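Local structure of aminotransferase, class I and II (Erwinia tasmaniensis, 5Z0Q) at residues A[140-145]-A[153-158]; A[186-191]-A[222-227]. The protein is a pyridoxal-5'-phosphate-binding protein of the class I and II aminotransferase family, with two chains in its assembly. All blocks are in the same frame, centred on the assembly; numbering follows the deposited sequence.

Contact 1 (A[140-145]-A[153-158])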
ATOM      1  N   LEU A 140      18.195   5.869 -20.499  1.00 30.91           N
ATOM      2  CA  LEU A 140      18.999   5.291 -21.567  1.00 28.52           C
ATOM      3  C   LEU A 140      18.649   3.815 -21.707  1.00 29.08           C
ATOM      4  O   LEU A 140      18.696   3.068 -20.724  1.00 31.37           O
ATOM      5  CB  LEU A 140      20.493   5.457 -21.283  1.00 30.14           C
ATOM      6  CG  LEU A 140      21.448   4.839 -22.308  1.00 31.12           C
ATOM      7  CD1 LEU A 140      21.272   5.492 -23.667  1.00 34.72           C
ATOM      8  CD2 LEU A 140      22.891   4.949 -21.842  1.00 32.43           C
ATOM      9  N   SER A 141      18.307   3.402 -22.922  1.00 38.12           N
ATOM     10  CA  SER A 141      17.848   2.046 -23.193  1.00 29.14           C
ATOM     11  C   SER A 141      18.856   1.324 -24.077  1.00 32.69           C
ATOM     12  O   SER A 141      19.302   1.869 -25.092  1.00 35.69           O
ATOM     13  CB  SER A 141      16.474   2.062 -23.866  1.00 22.72           C
ATOM     14  OG  SER A 141      15.550   2.829 -23.116  1.00 36.73           O
ATOM     15  N   ALA A 142      19.207   0.101 -23.690  1.00 33.47           N
ATOM     16  CA  ALA A 142      20.086  -0.762 -24.467  1.00 32.16           C
ATOM     17  C   ALA A 142      19.262  -1.919 -25.013  1.00 28.82           C
ATOM     18  O   ALA A 142      18.660  -2.674 -24.242  1.00 32.99           O
ATOM     19  CB  ALA A 142      21.248  -1.278 -23.618  1.00 35.02           C
ATOM     20  N   ALA A 143      19.237  -2.056 -26.335  1.00 26.71           N
ATOM     21  CA  ALA A 143      18.375  -3.042 -26.968  1.00 32.02           C
ATOM     22  C   ALA A 143      18.861  -4.458 -26.693  1.00 33.31           C
ATOM     23  O   ALA A 143      20.058  -4.750 -26.773  1.00 38.14           O
ATOM     24  CB  ALA A 143      18.306  -2.798 -28.475  1.00 33.01           C
ATOM     25  N   LEU A 144      17.921  -5.339 -26.358  1.00 28.61           N
ATOM     26  CA  LEU A 144      18.232  -6.757 -26.245  1.00 28.19           C
ATOM     27  C   LEU A 144      18.402  -7.363 -27.630  1.00 29.84           C
ATOM     28  O   LEU A 144      17.633  -7.073 -28.550  1.00 35.78           O
ATOM     29  CB  LEU A 144      17.126  -7.491 -25.486  1.00 26.65           C
ATOM     30  CG  LEU A 144      16.965  -7.163 -24.003  1.00 32.64           C
ATOM     31  CD1 LEU A 144      15.865  -8.013 -23.390  1.00 23.89           C
ATOM     32  CD2 LEU A 144      18.277  -7.374 -23.269  1.00 32.80           C
ATOM     33  N   ARG A 145      19.418  -8.205 -27.779  1.00 26.96           N
ATOM     34  CA  ARG A 145      19.709  -8.853 -29.048  1.00 25.20           C
ATOM     35  C   ARG A 145      19.563 -10.361 -28.906  1.00 29.46           C
ATOM     36  O   ARG A 145      19.886 -10.934 -27.861  1.00 27.50           O
ATOM     37  CB  ARG A 145      21.115  -8.499 -29.543  1.00 29.39           C
ATOM     38  CG  ARG A 145      21.275  -7.030 -29.890  1.00 36.51           C
ATOM     39  CD  ARG A 145      20.110  -6.552 -30.744  1.00 41.60           C
ATOM     40  NE  ARG A 145      20.128  -5.109 -30.958  1.00 46.22           N
ATOM     41  CZ  ARG A 145      19.152  -4.433 -31.554  1.00 49.82           C
ATOM     42  NH1 ARG A 145      18.074  -5.071 -31.993  1.00 41.83           N
ATOM     43  NH2 ARG A 145      19.249  -3.119 -31.709  1.00 43.13           N
ATOM     44  N   LEU A 153      21.715  -9.371 -23.071  1.00 35.43           N
ATOM     45  CA  LEU A 153      21.963  -7.950 -22.872  1.00 25.31           C
ATOM     46  C   LEU A 153      23.456  -7.676 -22.986  1.00 36.32           C
ATOM     47  O   LEU A 153      24.265  -8.344 -22.335  1.00 42.62           O
ATOM     48  CB  LEU A 153      21.440  -7.489 -21.510  1.00 28.29           C
ATOM     49  CG  LEU A 153      21.705  -6.027 -21.145  1.00 28.19           C
ATOM     50  CD1 LEU A 153      21.085  -5.092 -22.172  1.00 25.23           C
ATOM     51  CD2 LEU A 153      21.179  -5.724 -19.752  1.00 27.50           C
ATOM     52  N   ASP A 154      23.814  -6.693 -23.809  1.00 38.21           N
ATOM     53  CA  ASP A 154      25.206  -6.320 -24.055  1.00 36.04           C
ATOM     54  C   ASP A 154      25.361  -4.840 -23.713  1.00 41.56           C
ATOM     55  O   ASP A 154      25.427  -3.987 -24.600  1.00 42.88           O
ATOM     56  CB  ASP A 154      25.598  -6.618 -25.513  1.00 37.04           C
ATOM     57  CG  ASP A 154      27.095  -6.566 -25.739  1.00 42.36           C
ATOM     58  OD1 ASP A 154      27.843  -6.391 -24.754  1.00 46.37           O
ATOM     59  OD2 ASP A 154      27.524  -6.703 -26.904  1.00 47.08           O
ATOM     60  N   LEU A 155      25.415  -4.541 -22.412  1.00 40.48           N
ATOM     61  CA  LEU A 155      25.571  -3.156 -21.975  1.00 33.81           C
ATOM     62  C   LEU A 155      26.916  -2.578 -22.397  1.00 33.73           C
ATOM     63  O   LEU A 155      27.035  -1.362 -22.580  1.00 34.33           O
ATOM     64  CB  LEU A 155      25.411  -3.063 -20.457  1.00 31.15           C
ATOM     65  CG  LEU A 155      24.006  -3.268 -19.886  1.00 35.29           C
ATOM     66  CD1 LEU A 155      24.065  -3.472 -18.380  1.00 22.56           C
ATOM     67  CD2 LEU A 155      23.109  -2.086 -20.232  1.00 20.15           C
ATOM     68  N   ASP A 156      27.932  -3.428 -22.559  1.00 42.07           N
ATOM     69  CA  ASP A 156      29.257  -2.938 -22.923  1.00 41.32           C
ATOM     70  C   ASP A 156      29.284  -2.388 -24.342  1.00 36.57           C
ATOM     71  O   ASP A 156      30.114  -1.527 -24.655  1.00 37.25           O
ATOM     72  CB  ASP A 156      30.288  -4.054 -22.762  1.00 49.28           C
ATOM     73  CG  ASP A 156      30.128  -4.810 -21.456  1.00 58.58           C
ATOM     74  OD1 ASP A 156      29.159  -5.591 -21.339  1.00 51.40           O
ATOM     75  OD2 ASP A 156      30.965  -4.621 -20.547  1.00 55.14           O
ATOM     76  N   SER A 157      28.394  -2.864 -25.210  1.00 38.62           N
ATOM     77  CA  SER A 157      28.300  -2.356 -26.573  1.00 36.48           C
ATOM     78  C   SER A 157      27.548  -1.033 -26.660  1.00 37.98           C
ATOM     79  O   SER A 157      27.295  -0.552 -27.770  1.00 44.16           O
ATOM     80  CB  SER A 157      27.633  -3.393 -27.480  1.00 29.74           C
ATOM     81  OG  SER A 157      26.270  -3.573 -27.137  1.00 42.32           O
ATOM     82  N   HIS A 158      27.183  -0.439 -25.521  1.00 32.70           N
ATOM     83  CA  HIS A 158      26.525   0.861 -25.486  1.00 32.49           C
ATOM     84  C   HIS A 158      27.347   1.892 -24.721  1.00 41.54           C
ATOM     85  O   HIS A 158      26.791   2.865 -24.202  1.00 40.17           O
ATOM     86  CB  HIS A 158      25.125   0.743 -24.881  1.00 29.39           C
ATOM     87  CG  HIS A 158      24.161  -0.025 -25.731  1.00 31.81           C
ATOM     88  ND1 HIS A 158      24.255  -1.388 -25.918  1.00 35.47           N
ATOM     89  CD2 HIS A 158      23.087   0.380 -26.448  1.00 31.24           C
ATOM     90  CE1 HIS A 158      23.279  -1.788 -26.712  1.00 29.52           C
ATOM     91  NE2 HIS A 158      22.555  -0.735 -27.048  1.00 32.91           N
TER

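Contact 2 (A[186-191]-A[222-227])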
ATOM      1  N   GLU A 186      27.233 -13.640 -17.510  1.00 30.66           N
ATOM      2  CA  GLU A 186      26.524 -12.457 -17.980  1.00 30.81           C
ATOM      3  C   GLU A 186      26.262 -11.479 -16.842  1.00 33.31           C
ATOM      4  O   GLU A 186      26.306 -10.261 -17.045  1.00 33.71           O
ATOM      5  CB  GLU A 186      25.214 -12.863 -18.653  1.00 33.73           C
ATOM      6  CG  GLU A 186      25.350 -14.055 -19.589  1.00 36.00           C
ATOM      7  CD  GLU A 186      24.071 -14.358 -20.343  1.00 34.49           C
ATOM      8  OE1 GLU A 186      23.986 -13.999 -21.535  1.00 38.61           O
ATOM      9  OE2 GLU A 186      23.150 -14.953 -19.741  1.00 28.30           O
ATOM     10  N   LEU A 187      25.990 -11.992 -15.640  1.00 29.73           N
ATOM     11  CA  LEU A 187      25.797 -11.112 -14.491  1.00 28.60           C
ATOM     12  C   LEU A 187      27.099 -10.429 -14.095  1.00 27.91           C
ATOM     13  O   LEU A 187      27.103  -9.244 -13.741  1.00 25.85           O
ATOM     14  CB  LEU A 187      25.225 -11.901 -13.314  1.00 29.68           C
ATOM     15  CG  LEU A 187      23.767 -12.347 -13.447  1.00 29.52           C
ATOM     16  CD1 LEU A 187      23.364 -13.228 -12.277  1.00 20.40           C
ATOM     17  CD2 LEU A 187      22.848 -11.138 -13.551  1.00 24.75           C
ATOM     18  N   GLU A 188      28.216 -11.159 -14.146  1.00 30.46           N
ATOM     19  CA  GLU A 188      29.504 -10.553 -13.830  1.00 28.68           C
ATOM     20  C   GLU A 188      29.906  -9.520 -14.873  1.00 27.77           C
ATOM     21  O   GLU A 188      30.675  -8.601 -14.570  1.00 29.47           O
ATOM     22  CB  GLU A 188      30.577 -11.633 -13.697  1.00 29.41           C
ATOM     23  CG  GLU A 188      30.367 -12.562 -12.510  1.00 36.40           C
ATOM     24  CD  GLU A 188      31.484 -13.575 -12.351  1.00 53.77           C
ATOM     25  OE1 GLU A 188      32.341 -13.667 -13.256  1.00 52.96           O
ATOM     26  OE2 GLU A 188      31.506 -14.278 -11.317  1.00 51.54           O
ATOM     27  N   ALA A 189      29.399  -9.650 -16.101  1.00 30.67           N
ATOM     28  CA  ALA A 189      29.620  -8.611 -17.100  1.00 32.69           C
ATOM     29  C   ALA A 189      28.809  -7.363 -16.777  1.00 32.35           C
ATOM     30  O   ALA A 189      29.312  -6.239 -16.898  1.00 32.56           O
ATOM     31  CB  ALA A 189      29.271  -9.135 -18.493  1.00 33.24           C
ATOM     32  N   GLN A 190      27.552  -7.541 -16.365  1.00 27.82           N
ATOM     33  CA  GLN A 190      26.741  -6.404 -15.946  1.00 31.10           C
ATOM     34  C   GLN A 190      27.303  -5.753 -14.689  1.00 36.13           C
ATOM     35  O   GLN A 190      27.163  -4.538 -14.506  1.00 37.30           O
ATOM     36  CB  GLN A 190      25.296  -6.848 -15.719  1.00 23.89           C
ATOM     37  CG  GLN A 190      24.647  -7.472 -16.942  1.00 27.07           C
ATOM     38  CD  GLN A 190      23.327  -8.145 -16.624  1.00 36.65           C
ATOM     39  OE1 GLN A 190      22.938  -8.256 -15.462  1.00 36.97           O
ATOM     40  NE2 GLN A 190      22.630  -8.600 -17.660  1.00 35.52           N
ATOM     41  N   LEU A 191      27.939  -6.540 -13.818  1.00 34.67           N
ATOM     42  CA  LEU A 191      28.573  -5.968 -12.635  1.00 31.61           C
ATOM     43  C   LEU A 191      29.788  -5.131 -13.013  1.00 33.40           C
ATOM     44  O   LEU A 191      29.985  -4.036 -12.472  1.00 32.32           O
ATOM     45  CB  LEU A 191      28.969  -7.078 -11.662  1.00 27.46           C
ATOM     46  CG  LEU A 191      29.767  -6.631 -10.437  1.00 26.72           C
ATOM     47  CD1 LEU A 191      28.993  -5.592  -9.641  1.00 25.00           C
ATOM     48  CD2 LEU A 191      30.130  -7.823  -9.562  1.00 36.12           C
ATOM     49  N   ALA A 222      23.443  -9.229  -6.027  1.00 33.06           N
ATOM     50  CA  ALA A 222      24.232  -8.851  -4.862  1.00 31.27           C
ATOM     51  C   ALA A 222      25.014 -10.013  -4.262  1.00 29.57           C
ATOM     52  O   ALA A 222      25.762  -9.796  -3.302  1.00 34.40           O
ATOM     53  CB  ALA A 222      23.323  -8.231  -3.801  1.00 27.02           C
ATOM     54  N   SER A 223      24.865 -11.227  -4.789  1.00 32.41           N
ATOM     55  CA  SER A 223      25.612 -12.376  -4.296  1.00 32.62           C
ATOM     56  C   SER A 223      26.899 -12.628  -5.070  1.00 30.18           C
ATOM     57  O   SER A 223      27.672 -13.512  -4.684  1.00 25.37           O
ATOM     58  CB  SER A 223      24.737 -13.635  -4.340  1.00 30.67           C
ATOM     59  OG  SER A 223      24.331 -13.932  -5.666  1.00 25.73           O
ATOM     60  N   LEU A 224      27.144 -11.881  -6.150  1.00 34.11           N
ATOM     61  CA  LEU A 224      28.375 -12.057  -6.916  1.00 36.65           C
ATOM     62  C   LEU A 224      29.595 -11.713  -6.073  1.00 29.53           C
ATOM     63  O   LEU A 224      30.558 -12.486  -6.006  1.00 33.28           O
ATOM     64  CB  LEU A 224      28.333 -11.192  -8.176  1.00 30.68           C
ATOM     65  CG  LEU A 224      27.211 -11.494  -9.169  1.00 28.79           C
ATOM     66  CD1 LEU A 224      27.199 -10.469 -10.291  1.00 27.17           C
ATOM     67  CD2 LEU A 224      27.361 -12.901  -9.722  1.00 30.72           C
ATOM     68  N   SER A 225      29.571 -10.553  -5.423  1.00 32.01           N
ATOM     69  CA  SER A 225      30.652 -10.121  -4.552  1.00 29.51           C
ATOM     70  C   SER A 225      30.073  -9.180  -3.505  1.00 31.47           C
ATOM     71  O   SER A 225      28.886  -8.844  -3.531  1.00 37.50           O
ATOM     72  CB  SER A 225      31.771  -9.447  -5.350  1.00 27.83           C
ATOM     73  OG  SER A 225      31.320  -8.242  -5.944  1.00 32.14           O
ATOM     74  N   ASP A 226      30.925  -8.753  -2.575  1.00 29.86           N
ATOM     75  CA  ASP A 226      30.504  -7.778  -1.580  1.00 31.36           C
ATOM     76  C   ASP A 226      30.406  -6.372  -2.156  1.00 32.72           C
ATOM     77  O   ASP A 226      29.688  -5.536  -1.596  1.00 31.27           O
ATOM     78  CB  ASP A 226      31.464  -7.793  -0.390  1.00 37.13           C
ATOM     79  CG  ASP A 226      31.462  -9.122   0.337  1.00 54.52           C
ATOM     80  OD1 ASP A 226      30.365  -9.683   0.549  1.00 49.75           O
ATOM     81  OD2 ASP A 226      32.556  -9.611   0.688  1.00 63.68           O
ATOM     82  N   ASP A 227      31.108  -6.097  -3.257  1.00 37.71           N
ATOM     83  CA  ASP A 227      30.964  -4.806  -3.919  1.00 33.65           C
ATOM     84  C   ASP A 227      29.589  -4.672  -4.562  1.00 32.75           C
ATOM     85  O   ASP A 227      28.967  -3.605  -4.495  1.00 28.94           O
ATOM     86  CB  ASP A 227      32.063  -4.623  -4.964  1.00 28.94           C
ATOM     87  CG  ASP A 227      31.986  -3.280  -5.663  1.00 40.65           C
ATOM     88  OD1 ASP A 227      32.422  -2.274  -5.064  1.00 39.70           O
ATOM     89  OD2 ASP A 227      31.486  -3.229  -6.808  1.00 35.03           O
TER

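Contact 1 (A[140-145]-A[153-158])
Near one border of the eight-stranded mixed sheet in the pyridoxal-5'-phosphate-binding part of this aminotransferase-family fold, Ala142 on strand 139-146, next to the outermost strand, packs against His158, Leu155 and Leu153 of the loop that follows strand 151-152. On this strand backbone hydrogen bonds join Leu140, Ala142 and Leu144 to strand 117-122, and the loop folds back over one side of it. The methyl of Ala142 points at the loop and sits over the middle of the imidazole: CB is 3.6 Å from the centroid of the His158 ring and 3° off its normal, a CH-pi contact over the face. Ala142 CA lies on the same side, 3.6 Å from His158 NE2. The imidazole reaches this place with CG anti to the carbonyl carbon (chi1 -68°), and its ND1 donates to Asp154 O at 3.1 Å, the acceptor close to the ring plane. That carbonyl also takes Ser157 OG at 2.7 Å and Ser157 N, so three donors converge on one oxygen inside the loop. From another side of the same methyl, Leu155 brings CD2 to 3.9 Å from Ala142 CB, while its side chain also touches Val119 and Phe193. Farther along, Leu144 and Leu153 cross obliquely; the CD2 branch of Leu144 meets Leu153 CB at 3.6 Å, and CD1 of Leu153 reaches the Ala142 carbonyl oxygen at 4.0 Å. Ala121 touches both of these leucines from the neighbouring strand. Across the two segments the attraction is thus apolar and CH-pi, while the polar bonds stay within the loop: tying ND1 to the Asp154 carbonyl probably limits rotation of the imidazole and helps keep its face toward Ala142.

Contact 2 (A[186-191]-A[222-227])
Leu187, Glu188 and Leu191 on helix 184-197 meet the turn that leads into helix 226-229, the backbones coming nearest at Glu188 and Leu224 with their CA atoms 7.2 Å apart. Leu224 carries most of the contact on the side of the turn; a chi1 of -61° places CG beside the backbone N and sends both branches toward the helix. Its CD1 branch lies against the helix at Leu187, 3.7 Å from Leu187 O and 3.9 Å from Leu187 CB. The other branch, CD2, approaches the aliphatic part of Glu188 at CG, 4.1 Å away. Leu191 runs past Leu224 in the opposite direction, its CD2 lying 4.0 Å from Leu224 CD1. That same Leu191 methyl also packs 3.8 Å from Ser225 OG, the N-cap hydroxyl of helix 226-229. Beyond the contact Leu191 touches Phe221 and Ala228, which extends the apolar patch. Asp227 stands at its border, OD2 4.5 Å from Leu191 CD1. Methyls of Leu191 and Leu224, Leu187 CB and the methylene part of Glu188 therefore join the helix to the turn by van der Waals contact, while the Asp227 carboxylate pairs with Arg231 in a salt bridge and the Ser225 hydroxyl bonds weakly to Ala228 N, and the lack of directional bonds between the segments leaves their fit to side-chain shape.

Both contacts are partly buried, each centred about 20 Å from the centre of the chain, and their own centres lie about 17 Å apart. Contact 1 joins a strand near one border of the large sheet to a returning loop; contact 2 joins helix 184-197 to the turn before helix 226-229. Helix 184-197 connects them, because Gln190 packs on the loop of contact 1, its NE2 lying 3.8 Å from Leu153 CD2, while other side chains of the helix serve contact 2. Both are apolar across their segments, but contact 1 adds an imidazole face bonded to a loop carbonyl, whereas contact 2 relies on aliphatic groups beside a helix N-cap.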